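Local coordinates for protein molinate hydrolase (Gulosibacter molinativorax, PDB 4UB9) that hydrolyses the thiocarbamate pesticide molinate as a zinc-binding member of the amidohydrolase family, at residues 98-103 against 124-129; 374-379 against 483-488; 149-154 against 168-173; 132-137 against 162-167. One frame throughout, in Å; residues are numbered along the deposited sequence.

Contact 1 (98-103 against 124-129)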
loop_
_atom_site.group_PDB
_atom_site.type_symbol
_atom_site.label_atom_id
_atom_site.label_comp_id
_atom_site.label_asym_id
_atom_site.label_seq_id
_atom_site.Cartn_x
_atom_site.Cartn_y
_atom_site.Cartn_z
ATOM N N VAL A 98 7.218 -2.375 31.084
ATOM C CA VAL A 98 7.953 -3.048 30.021
ATOM C C VAL A 98 7.069 -4.001 29.222
ATOM O O VAL A 98 5.935 -4.291 29.588
ATOM C CB VAL A 98 9.137 -3.895 30.573
ATOM C CG1 VAL A 98 10.021 -3.050 31.453
ATOM C CG2 VAL A 98 8.624 -5.111 31.329
ATOM N N HIS A 99 7.627 -4.510 28.131
ATOM C CA HIS A 99 6.989 -5.553 27.330
ATOM C C HIS A 99 8.021 -6.625 27.005
ATOM O O HIS A 99 8.933 -6.433 26.194
ATOM C CB HIS A 99 6.399 -4.967 26.075
ATOM C CG HIS A 99 5.385 -3.909 26.354
ATOM N ND1 HIS A 99 5.530 -2.600 25.952
ATOM C CD2 HIS A 99 4.208 -3.961 27.012
ATOM C CE1 HIS A 99 4.497 -1.888 26.362
ATOM N NE2 HIS A 99 3.673 -2.692 26.994
ATOM N N LEU A 100 7.836 -7.771 27.634
ATOM C CA LEU A 100 8.777 -8.866 27.569
ATOM C C LEU A 100 8.679 -9.703 26.273
ATOM O O LEU A 100 9.606 -10.455 25.953
ATOM C CB LEU A 100 8.644 -9.749 28.811
ATOM C CG LEU A 100 8.935 -8.938 30.105
ATOM C CD1 LEU A 100 8.687 -9.755 31.358
ATOM C CD2 LEU A 100 10.378 -8.397 30.158
ATOM N N LEU A 101 7.551 -9.580 25.560
ATOM C CA LEU A 101 7.512 -9.775 24.106
ATOM C C LEU A 101 7.425 -8.368 23.546
ATOM O O LEU A 101 6.551 -7.592 23.943
ATOM C CB LEU A 101 6.304 -10.589 23.661
ATOM C CG LEU A 101 6.280 -12.077 24.035
ATOM C CD1 LEU A 101 5.060 -12.787 23.457
ATOM C CD2 LEU A 101 7.533 -12.770 23.539
ATOM N N ASP A 102 8.315 -8.025 22.625
ATOM C CA ASP A 102 8.588 -6.612 22.290
ATOM C C ASP A 102 7.497 -5.944 21.476
ATOM O O ASP A 102 7.463 -5.992 20.258
ATOM C CB ASP A 102 9.919 -6.485 21.537
ATOM C CG ASP A 102 10.379 -5.046 21.399
ATOM O OD1 ASP A 102 9.558 -4.095 21.543
ATOM O OD2 ASP A 102 11.591 -4.873 21.209
ATOM N N GLY A 103 6.625 -5.247 22.166
ATOM C CA GLY A 103 5.452 -4.653 21.531
ATOM C C GLY A 103 5.721 -3.415 20.714
ATOM O O GLY A 103 5.035 -3.157 19.695
ATOM N N LYS A 124 10.300 -18.609 26.920
ATOM C CA LYS A 124 11.771 -18.441 27.037
ATOM C C LYS A 124 12.225 -17.091 26.561
ATOM O O LYS A 124 13.178 -16.534 27.080
ATOM C CB LYS A 124 12.500 -19.508 26.259
ATOM C CG LYS A 124 12.438 -20.852 26.938
ATOM C CD LYS A 124 13.187 -21.928 26.175
ATOM C CE LYS A 124 13.135 -23.211 26.973
ATOM N NZ LYS A 124 13.277 -24.399 26.101
ATOM N N VAL A 125 11.537 -16.565 25.551
ATOM C CA VAL A 125 11.817 -15.213 25.092
ATOM C C VAL A 125 11.577 -14.248 26.262
ATOM O O VAL A 125 12.333 -13.299 26.502
ATOM C CB VAL A 125 10.912 -14.808 23.927
ATOM C CG1 VAL A 125 11.040 -13.319 23.598
ATOM C CG2 VAL A 125 11.234 -15.649 22.723
ATOM N N ILE A 126 10.481 -14.482 26.970
ATOM C CA ILE A 126 10.087 -13.615 28.059
ATOM C C ILE A 126 11.115 -13.723 29.196
ATOM O O ILE A 126 11.527 -12.731 29.781
ATOM C CB ILE A 126 8.674 -13.953 28.543
ATOM C CG1 ILE A 126 7.664 -13.470 27.508
ATOM C CG2 ILE A 126 8.377 -13.280 29.886
ATOM C CD1 ILE A 126 6.247 -13.930 27.762
ATOM N N GLU A 127 11.531 -14.946 29.504
ATOM C CA GLU A 127 12.583 -15.159 30.543
ATOM C C GLU A 127 13.885 -14.478 30.164
ATOM O O GLU A 127 14.460 -13.744 30.965
ATOM C CB GLU A 127 12.811 -16.628 30.825
ATOM C CG GLU A 127 11.612 -17.231 31.545
ATOM C CD GLU A 127 11.577 -18.757 31.538
ATOM O OE1 GLU A 127 12.550 -19.380 31.050
ATOM O OE2 GLU A 127 10.566 -19.326 32.028
ATOM N N GLU A 128 14.311 -14.671 28.936
ATOM C CA GLU A 128 15.516 -13.970 28.411
ATOM C C GLU A 128 15.402 -12.442 28.622
ATOM O O GLU A 128 16.343 -11.786 29.075
ATOM C CB GLU A 128 15.726 -14.254 26.922
ATOM C CG GLU A 128 16.902 -13.525 26.277
ATOM C CD GLU A 128 17.011 -13.717 24.766
ATOM O OE1 GLU A 128 15.959 -13.890 24.117
ATOM O OE2 GLU A 128 18.136 -13.692 24.202
ATOM N N ALA A 129 14.230 -11.875 28.293
ATOM C CA ALA A 129 14.034 -10.424 28.427
ATOM C C ALA A 129 14.069 -9.992 29.900
ATOM O O ALA A 129 14.614 -8.936 30.242
ATOM C CB ALA A 129 12.735 -9.997 27.800
#
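The backbone amide of Leu100, a residue packed against helix 122-135, donates a hydrogen bond from its N to Asp143 OD2. This is the beta-alpha layering of the amidohydrolase barrel, in which the loop leaving strand 97-98 lies against the helix that leads on to the parallel strand 138-143. No hydrogen bond joins the two segments, and the buried contact rests on aliphatic packing. Leu100 straddles the helix surface. Its CB meets Ile126 CG2 at 3.7 Å, the two side chains crossing at about a right angle, while Leu100 CD2 reaches along the helix to Ala129 CB, also 3.7 Å away. With CG anti to the carbonyl carbon (chi1 -60°), Leu100 sends both methyls to the helix while its own carbonyl oxygen packs against Ala129 CB, with Ile126 CG1 and Val125 CG1 slightly farther off. Polar bonds outside the contact hold the loop, and Asp102 caps the short helix 103-106 through Met105 N. On the far side of the helix Lys124 pairs with Asp496 of the second subunit. Val125 CG1, turned anti to its own amide nitrogen (chi1 170°), ends against Leu101 CD2 at 3.6 Å.

Contact 2 (374-379 against 483-488)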
loop_
_atom_site.group_PDB
_atom_site.type_symbol
_atom_site.label_atom_id
_atom_site.label_comp_id
_atom_site.label_asym_id
_atom_site.label_seq_id
_atom_site.Cartn_x
_atom_site.Cartn_y
_atom_site.Cartn_z
ATOM N N ALA A 374 9.650 -0.529 27.096
ATOM C CA ALA A 374 10.830 -1.139 26.477
ATOM C C ALA A 374 10.723 -2.622 26.342
ATOM O O ALA A 374 10.031 -3.302 27.119
ATOM C CB ALA A 374 12.083 -0.782 27.236
ATOM N N GLY A 375 11.431 -3.126 25.355
ATOM C CA GLY A 375 11.458 -4.569 25.064
ATOM C C GLY A 375 12.817 -5.006 24.583
ATOM O O GLY A 375 13.670 -4.206 24.270
ATOM N N CYS A 376 13.018 -6.303 24.547
ATOM C CA CYS A 376 14.256 -6.864 24.031
ATOM C C CYS A 376 14.112 -7.035 22.524
ATOM O O CYS A 376 13.606 -8.036 21.996
ATOM C CB CYS A 376 14.607 -8.158 24.747
ATOM S SG CYS A 376 16.028 -8.962 23.984
ATOM N N THR A 377 14.591 -6.028 21.824
ATOM C CA THR A 377 14.381 -5.889 20.395
ATOM C C THR A 377 15.220 -6.847 19.571
ATOM O O THR A 377 16.387 -7.080 19.842
ATOM C CB THR A 377 14.691 -4.447 19.943
ATOM O OG1 THR A 377 13.992 -3.557 20.813
ATOM C CG2 THR A 377 14.224 -4.193 18.498
ATOM N N ASP A 378 14.593 -7.417 18.552
ATOM C CA ASP A 378 15.273 -8.403 17.718
ATOM C C ASP A 378 16.531 -7.793 17.099
ATOM O O ASP A 378 16.468 -6.698 16.528
ATOM C CB ASP A 378 14.343 -8.905 16.612
ATOM C CG ASP A 378 14.884 -10.131 15.903
ATOM O OD1 ASP A 378 15.682 -9.959 14.957
ATOM O OD2 ASP A 378 14.491 -11.253 16.264
ATOM N N PRO A 379 17.648 -8.519 17.138
ATOM C CA PRO A 379 18.915 -7.977 16.583
ATOM C C PRO A 379 18.888 -7.671 15.120
ATOM O O PRO A 379 19.515 -6.720 14.695
ATOM C CB PRO A 379 19.916 -9.069 16.851
ATOM C CG PRO A 379 19.122 -10.292 17.186
ATOM C CD PRO A 379 17.833 -9.820 17.779
ATOM N N PRO A 483 21.120 -17.245 25.280
ATOM C CA PRO A 483 20.643 -16.335 24.277
ATOM C C PRO A 483 19.713 -17.014 23.300
ATOM O O PRO A 483 20.009 -18.098 22.801
ATOM C CB PRO A 483 21.932 -15.852 23.588
ATOM C CG PRO A 483 22.981 -15.948 24.673
ATOM C CD PRO A 483 22.583 -17.175 25.455
ATOM N N LEU A 484 18.593 -16.351 23.056
ATOM C CA LEU A 484 17.566 -16.871 22.175
ATOM C C LEU A 484 17.296 -15.807 21.124
ATOM O O LEU A 484 17.778 -15.922 19.991
ATOM C CB LEU A 484 16.326 -17.251 22.975
ATOM C CG LEU A 484 15.191 -17.900 22.200
ATOM C CD1 LEU A 484 15.648 -19.127 21.418
ATOM C CD2 LEU A 484 14.086 -18.282 23.167
ATOM N N VAL A 485 16.582 -14.738 21.482
ATOM C CA VAL A 485 16.436 -13.648 20.502
ATOM C C VAL A 485 17.744 -12.907 20.313
ATOM O O VAL A 485 18.050 -12.468 19.209
ATOM C CB VAL A 485 15.186 -12.718 20.659
ATOM C CG1 VAL A 485 14.298 -13.098 21.798
ATOM C CG2 VAL A 485 15.530 -11.258 20.636
ATOM N N THR A 486 18.535 -12.817 21.379
ATOM C CA THR A 486 19.841 -12.127 21.283
ATOM C C THR A 486 20.948 -12.957 20.661
ATOM O O THR A 486 22.000 -12.435 20.383
ATOM C CB THR A 486 20.351 -11.594 22.636
ATOM O OG1 THR A 486 20.427 -12.671 23.576
ATOM C CG2 THR A 486 19.440 -10.514 23.104
ATOM N N ALA A 487 20.713 -14.245 20.464
ATOM C CA ALA A 487 21.678 -15.072 19.701
ATOM C C ALA A 487 21.943 -14.462 18.347
ATOM O O ALA A 487 21.043 -14.260 17.549
ATOM C CB ALA A 487 21.191 -16.509 19.552
ATOM N N TYR A 488 23.205 -14.178 18.090
ATOM C CA TYR A 488 23.592 -13.458 16.897
ATOM C C TYR A 488 25.079 -13.624 16.632
ATOM O O TYR A 488 25.869 -13.600 17.551
ATOM C CB TYR A 488 23.285 -11.977 17.072
ATOM C CG TYR A 488 22.815 -11.268 15.823
ATOM C CD1 TYR A 488 21.642 -11.679 15.168
ATOM C CD2 TYR A 488 23.507 -10.183 15.305
ATOM C CE1 TYR A 488 21.195 -11.042 14.028
ATOM C CE2 TYR A 488 23.066 -9.541 14.164
ATOM C CZ TYR A 488 21.902 -9.974 13.532
ATOM O OH TYR A 488 21.410 -9.327 12.420
#
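Pro379 leans on one face of Tyr488 with its CB-CG edge, a CH-pi interaction: Pro379 CB stands 3.6 Å from the centroid of the Tyr488 ring, 14° off its normal and so over its centre. Pro379 CG is 3.5 Å from Tyr488 CD1, the two side chains sliding past each other in opposite directions. A tight carbon-oxygen contact, not a hydrogen bond, brings Val485 O to 3.0 Å from Pro379 CD; that oxygen also receives a weak hydrogen bond from Arg490 NH2. The proline belongs to the start of helix 379-383, which follows the loop from strand 368-370, probably one of the barrel strands of this TIM-barrel family. Asp378 is the N-cap, its OD1 accepting from Asp380 N, and the C-terminal segment 483-488 runs alongside the loop and the helix start in roughly the same direction. Apolar contacts continue along the loop: Val485 CG2 touches Pro379 CD at 3.9 Å, and Cys376 SG meets Thr486 CG2 at the same distance. SG gets there by pointing anti to its backbone nitrogen (chi1 173°). Beyond the two segments, Arg490 forms a salt bridge with Asp378 OD2, Glu128 receives Thr486 OG1, and Tyr488 OH is hydrogen-bonded to Asp380 OD1.

Contact 3 (149-154 against 168-173)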
loop_
_atom_site.group_PDB
_atom_site.type_symbol
_atom_site.label_atom_id
_atom_site.label_comp_id
_atom_site.label_asym_id
_atom_site.label_seq_id
_atom_site.Cartn_x
_atom_site.Cartn_y
_atom_site.Cartn_z
ATOM N N GLU A 149 -0.758 -16.427 28.176
ATOM C CA GLU A 149 -0.247 -17.769 28.415
ATOM C C GLU A 149 1.279 -17.789 28.706
ATOM O O GLU A 149 1.687 -18.274 29.754
ATOM C CB GLU A 149 -0.656 -18.729 27.276
ATOM C CG GLU A 149 -0.125 -20.163 27.397
ATOM C CD GLU A 149 -0.365 -21.008 26.132
ATOM O OE1 GLU A 149 -1.538 -21.292 25.832
ATOM O OE2 GLU A 149 0.601 -21.399 25.441
ATOM N N PRO A 150 2.111 -17.274 27.802
ATOM C CA PRO A 150 3.552 -17.407 28.049
ATOM C C PRO A 150 4.065 -16.516 29.156
ATOM O O PRO A 150 5.012 -16.886 29.817
ATOM C CB PRO A 150 4.185 -16.994 26.726
ATOM C CG PRO A 150 3.137 -16.255 25.987
ATOM C CD PRO A 150 1.827 -16.797 26.442
ATOM N N VAL A 151 3.440 -15.366 29.370
ATOM C CA VAL A 151 3.874 -14.520 30.460
ATOM C C VAL A 151 3.545 -15.147 31.815
ATOM O O VAL A 151 4.299 -15.023 32.769
ATOM C CB VAL A 151 3.332 -13.097 30.351
ATOM C CG1 VAL A 151 1.913 -12.981 30.856
ATOM C CG2 VAL A 151 4.228 -12.123 31.122
ATOM N N THR A 152 2.430 -15.856 31.885
ATOM C CA THR A 152 2.060 -16.611 33.091
ATOM C C THR A 152 3.077 -17.714 33.371
ATOM O O THR A 152 3.652 -17.813 34.455
ATOM C CB THR A 152 0.673 -17.274 32.937
ATOM O OG1 THR A 152 -0.299 -16.261 32.761
ATOM C CG2 THR A 152 0.293 -18.095 34.162
ATOM N N ILE A 153 3.330 -18.533 32.360
ATOM C CA ILE A 153 4.361 -19.587 32.453
ATOM C C ILE A 153 5.697 -19.042 32.990
ATOM O O ILE A 153 6.326 -19.628 33.866
ATOM C CB ILE A 153 4.610 -20.255 31.105
ATOM C CG1 ILE A 153 3.385 -21.102 30.750
ATOM C CG2 ILE A 153 5.849 -21.142 31.154
ATOM C CD1 ILE A 153 3.348 -21.634 29.332
ATOM N N ALA A 154 6.112 -17.920 32.423
ATOM C CA ALA A 154 7.429 -17.337 32.700
ATOM C C ALA A 154 7.491 -16.747 34.100
ATOM O O ALA A 154 8.476 -16.932 34.806
ATOM C CB ALA A 154 7.780 -16.269 31.687
ATOM N N ILE A 168 8.470 -10.852 37.778
ATOM C CA ILE A 168 7.466 -10.336 36.886
ATOM C C ILE A 168 6.112 -10.239 37.532
ATOM O O ILE A 168 5.644 -11.158 38.184
ATOM C CB ILE A 168 7.291 -11.255 35.690
ATOM C CG1 ILE A 168 8.593 -11.398 34.935
ATOM C CG2 ILE A 168 6.232 -10.690 34.734
ATOM C CD1 ILE A 168 8.532 -12.457 33.855
ATOM N N PHE A 169 5.479 -9.111 37.293
ATOM C CA PHE A 169 4.038 -8.956 37.477
ATOM C C PHE A 169 3.430 -8.434 36.186
ATOM O O PHE A 169 4.008 -7.588 35.530
ATOM C CB PHE A 169 3.738 -8.008 38.630
ATOM C CG PHE A 169 4.307 -8.476 39.916
ATOM C CD1 PHE A 169 3.787 -9.590 40.567
ATOM C CD2 PHE A 169 5.413 -7.807 40.477
ATOM C CE1 PHE A 169 4.340 -10.060 41.770
ATOM C CE2 PHE A 169 5.974 -8.273 41.656
ATOM C CZ PHE A 169 5.434 -9.393 42.314
ATOM N N PHE A 170 2.239 -8.930 35.847
ATOM C CA PHE A 170 1.667 -8.601 34.555
ATOM C C PHE A 170 0.174 -8.245 34.517
ATOM O O PHE A 170 -0.593 -8.608 35.389
ATOM C CB PHE A 170 1.986 -9.708 33.583
ATOM C CG PHE A 170 1.385 -11.008 33.942
ATOM C CD1 PHE A 170 0.032 -11.228 33.755
ATOM C CD2 PHE A 170 2.164 -12.032 34.411
ATOM C CE1 PHE A 170 -0.524 -12.464 34.074
ATOM C CE2 PHE A 170 1.625 -13.264 34.725
ATOM C CZ PHE A 170 0.283 -13.496 34.555
ATOM N N ALA A 171 -0.189 -7.501 33.484
ATOM C CA ALA A 171 -1.586 -7.198 33.144
ATOM C C ALA A 171 -2.214 -8.217 32.239
ATOM O O ALA A 171 -3.436 -8.303 32.144
ATOM C CB ALA A 171 -1.681 -5.860 32.430
ATOM N N GLY A 172 -1.379 -8.898 31.481
ATOM C CA GLY A 172 -1.822 -9.681 30.311
ATOM C C GLY A 172 -2.014 -8.726 29.149
ATOM O O GLY A 172 -1.103 -7.988 28.764
ATOM N N THR A 173 -3.232 -8.657 28.645
ATOM C CA THR A 173 -3.516 -7.750 27.512
ATOM C C THR A 173 -4.049 -6.400 27.971
ATOM O O THR A 173 -4.245 -6.142 29.139
ATOM C CB THR A 173 -4.482 -8.369 26.511
ATOM O OG1 THR A 173 -4.496 -7.595 25.311
ATOM C CG2 THR A 173 -5.891 -8.454 27.078
#
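Val151 CG1 rests on the ring of Phe170, 3.6 Å from its centroid and only 10° off the normal, a CH-pi contact centred on one face. Its sister methyl, Val151 CG2, lies beside Phe170 CD2 and CB, and more loosely near Ile168 CG2. CG1 sits between the backbone nitrogen and the carbonyl carbon (chi1 81°), which turns it onto the aromatic carbons. The far end of the ring meets the next residue: Phe170 CZ is 3.3 Å from Thr152 OG1, an oblique approach. About one turn on from Val151, Ala154 CB comes within 4.4 Å of Ile168 CD1. Together these contacts seat helix 148-159 on strand 167-170 inside the beta-alpha-beta unit begun by strand 138-143, with the short axes 9.1 Å apart and running in roughly opposite directions, at 149°. Were an alanine here in place of Phe170, Val151 CG1 would probably lose the surface it lies on, and a gap would be likely to open beneath Thr152. Farther out, Leu148 and Arg155 also touch Phe170. Leu148 O holds Thr152 OG1 by a hydrogen bond, and Asp237 fixes the strand by accepting from Phe170 N. At the helix's outer side, Glu149 OE2 is hydrogen-bonded to Asn493 of the second subunit.

Contact 4 (132-137 against 162-167)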
loop_
_atom_site.group_PDB
_atom_site.type_symbol
_atom_site.label_atom_id
_atom_site.label_comp_id
_atom_site.label_asym_id
_atom_site.label_seq_id
_atom_site.Cartn_x
_atom_site.Cartn_y
_atom_site.Cartn_z
ATOM N N ILE A 132 17.640 -9.869 30.897
ATOM C CA ILE A 132 18.259 -8.660 30.406
ATOM C C ILE A 132 17.906 -7.443 31.264
ATOM O O ILE A 132 18.712 -6.554 31.452
ATOM C CB ILE A 132 17.882 -8.423 28.955
ATOM C CG1 ILE A 132 18.619 -9.453 28.105
ATOM C CG2 ILE A 132 18.255 -7.012 28.505
ATOM C CD1 ILE A 132 18.277 -9.398 26.640
ATOM N N ALA A 133 16.707 -7.426 31.820
ATOM C CA ALA A 133 16.345 -6.360 32.746
ATOM C C ALA A 133 17.205 -6.478 34.005
ATOM O O ALA A 133 17.777 -5.496 34.465
ATOM C CB ALA A 133 14.878 -6.423 33.095
ATOM N N LEU A 134 17.295 -7.708 34.503
ATOM C CA LEU A 134 18.094 -8.041 35.681
ATOM C C LEU A 134 19.576 -7.652 35.512
ATOM O O LEU A 134 20.204 -7.071 36.415
ATOM C CB LEU A 134 17.987 -9.506 35.998
ATOM C CG LEU A 134 18.611 -9.966 37.316
ATOM C CD1 LEU A 134 18.112 -9.170 38.502
ATOM C CD2 LEU A 134 18.346 -11.450 37.549
ATOM N N ARG A 135 20.091 -7.885 34.316
ATOM C CA ARG A 135 21.443 -7.449 33.945
ATOM C C ARG A 135 21.660 -5.949 34.100
ATOM O O ARG A 135 22.736 -5.506 34.425
ATOM C CB ARG A 135 21.738 -7.795 32.513
ATOM C CG ARG A 135 23.203 -7.693 32.161
ATOM C CD ARG A 135 23.395 -7.142 30.773
ATOM N NE ARG A 135 23.354 -8.194 29.785
ATOM C CZ ARG A 135 22.853 -8.087 28.543
ATOM N NH1 ARG A 135 22.232 -7.000 28.112
ATOM N NH2 ARG A 135 22.942 -9.124 27.716
ATOM N N GLY A 136 20.617 -5.165 33.885
ATOM C CA GLY A 136 20.664 -3.720 34.163
ATOM C C GLY A 136 20.281 -3.331 35.598
ATOM O O GLY A 136 19.999 -2.171 35.883
ATOM N N GLY A 137 20.230 -4.297 36.495
ATOM C CA GLY A 137 19.955 -4.015 37.914
ATOM C C GLY A 137 18.473 -3.974 38.303
ATOM O O GLY A 137 18.115 -3.634 39.441
ATOM N N ALA A 162 12.571 -21.900 39.250
ATOM C CA ALA A 162 12.912 -22.740 38.081
ATOM C C ALA A 162 13.684 -22.012 36.974
ATOM O O ALA A 162 14.297 -22.639 36.108
ATOM C CB ALA A 162 11.664 -23.352 37.483
ATOM N N ALA A 163 13.620 -20.691 36.990
ATOM C CA ALA A 163 14.296 -19.907 35.967
ATOM C C ALA A 163 14.778 -18.589 36.522
ATOM O O ALA A 163 14.221 -18.031 37.461
ATOM C CB ALA A 163 13.377 -19.662 34.797
ATOM N N GLU A 164 15.799 -18.088 35.863
ATOM C CA GLU A 164 16.445 -16.847 36.232
ATOM C C GLU A 164 15.756 -15.611 35.609
ATOM O O GLU A 164 15.205 -15.669 34.518
ATOM C CB GLU A 164 17.902 -16.911 35.774
ATOM C CG GLU A 164 18.725 -15.654 36.010
ATOM C CD GLU A 164 19.004 -15.428 37.491
ATOM O OE1 GLU A 164 18.085 -14.987 38.214
ATOM O OE2 GLU A 164 20.157 -15.679 37.938
ATOM N N GLY A 165 15.810 -14.500 36.335
ATOM C CA GLY A 165 15.348 -13.210 35.824
ATOM C C GLY A 165 14.750 -12.285 36.855
ATOM O O GLY A 165 14.432 -12.682 37.950
ATOM N N ALA A 166 14.541 -11.052 36.465
ATOM C CA ALA A 166 13.737 -10.136 37.255
ATOM C C ALA A 166 12.392 -10.760 37.553
ATOM O O ALA A 166 11.868 -11.526 36.735
ATOM C CB ALA A 166 13.534 -8.814 36.521
ATOM N N ARG A 167 11.832 -10.477 38.736
ATOM C CA ARG A 167 10.504 -10.992 38.991
ATOM C C ARG A 167 9.502 -10.158 38.186
ATOM O O ARG A 167 9.691 -8.955 37.915
ATOM C CB ARG A 167 10.134 -11.095 40.457
ATOM C CG ARG A 167 9.668 -9.841 41.116
ATOM C CD ARG A 167 9.223 -10.119 42.554
ATOM N NE ARG A 167 10.332 -10.584 43.365
ATOM C CZ ARG A 167 11.399 -9.867 43.726
ATOM N NH1 ARG A 167 11.531 -8.585 43.401
ATOM N NH2 ARG A 167 12.356 -10.443 44.454
#
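The Schellman motif that ends helix 122-135 supplies Ala133 and Leu134, the two residues that meet the loop before strand 167-170. In the motif Gly137 N bonds to Leu134 O at 2.8 Å and Val138 N to Ala133 O. Leu134 carries the contact. Its CB lies 3.8 Å from Ala166 N, and CD2 lies against the backbone of Gly165, 3.8 Å from Gly165 C. The same methyl meets Glu164 OE1 at 3.6 Å, and the two side chains cross at about a right angle. Beside them the methyls of Ala133 and Ala166 make a looser apolar pair. Glu164 folds back on its own loop: a bend at chi2 (70°) brings OE1 to Gly165 N, 3.0 Å away, through the anti lone pair, although the N-H...O angle of 137° makes the bond far from straight. Its other oxygen, OE2, forms a salt bridge with Arg472. With an alanine at Glu164 the carboxylate is gone, and Arg472 would probably be left without its mate and Gly165 N without its side-chain acceptor. The backbone angles of Gly165 themselves call for glycine, since a CB would collide with the preceding carbonyl oxygen. Gln131 and Ala130 add hydrogen bonds to Glu164 O and Ala166 respectively. The carboxylate is thus likely to be held in orientation by polar partners that include Gly165 N and Arg472, while the Leu134 side chain contributes packing alone.

From the N terminus, contact 1 comes first, folding the loop after strand 97-98 back onto helix 122-135 and closing a largely helical excursion of 20 residues. The end of that same helix opens contact 4. Before contact 4 closes at 162-167, helix 148-159 opens contact 3, which closes only at 168-173; the two therefore cross, and their second segments are consecutive in sequence. Contact 2 follows in series and spans the longest interval, bringing the C-terminal segment back to the loop after strand 368-370. Helix 122-135 is the common element: Ile126 packs on Val151 and Ala154 of contact 3, and Ile132 touches Cys376 of contact 2. The Asp102 carboxylate, hydrogen-bonded to Thr377, joins contacts 1 and 2.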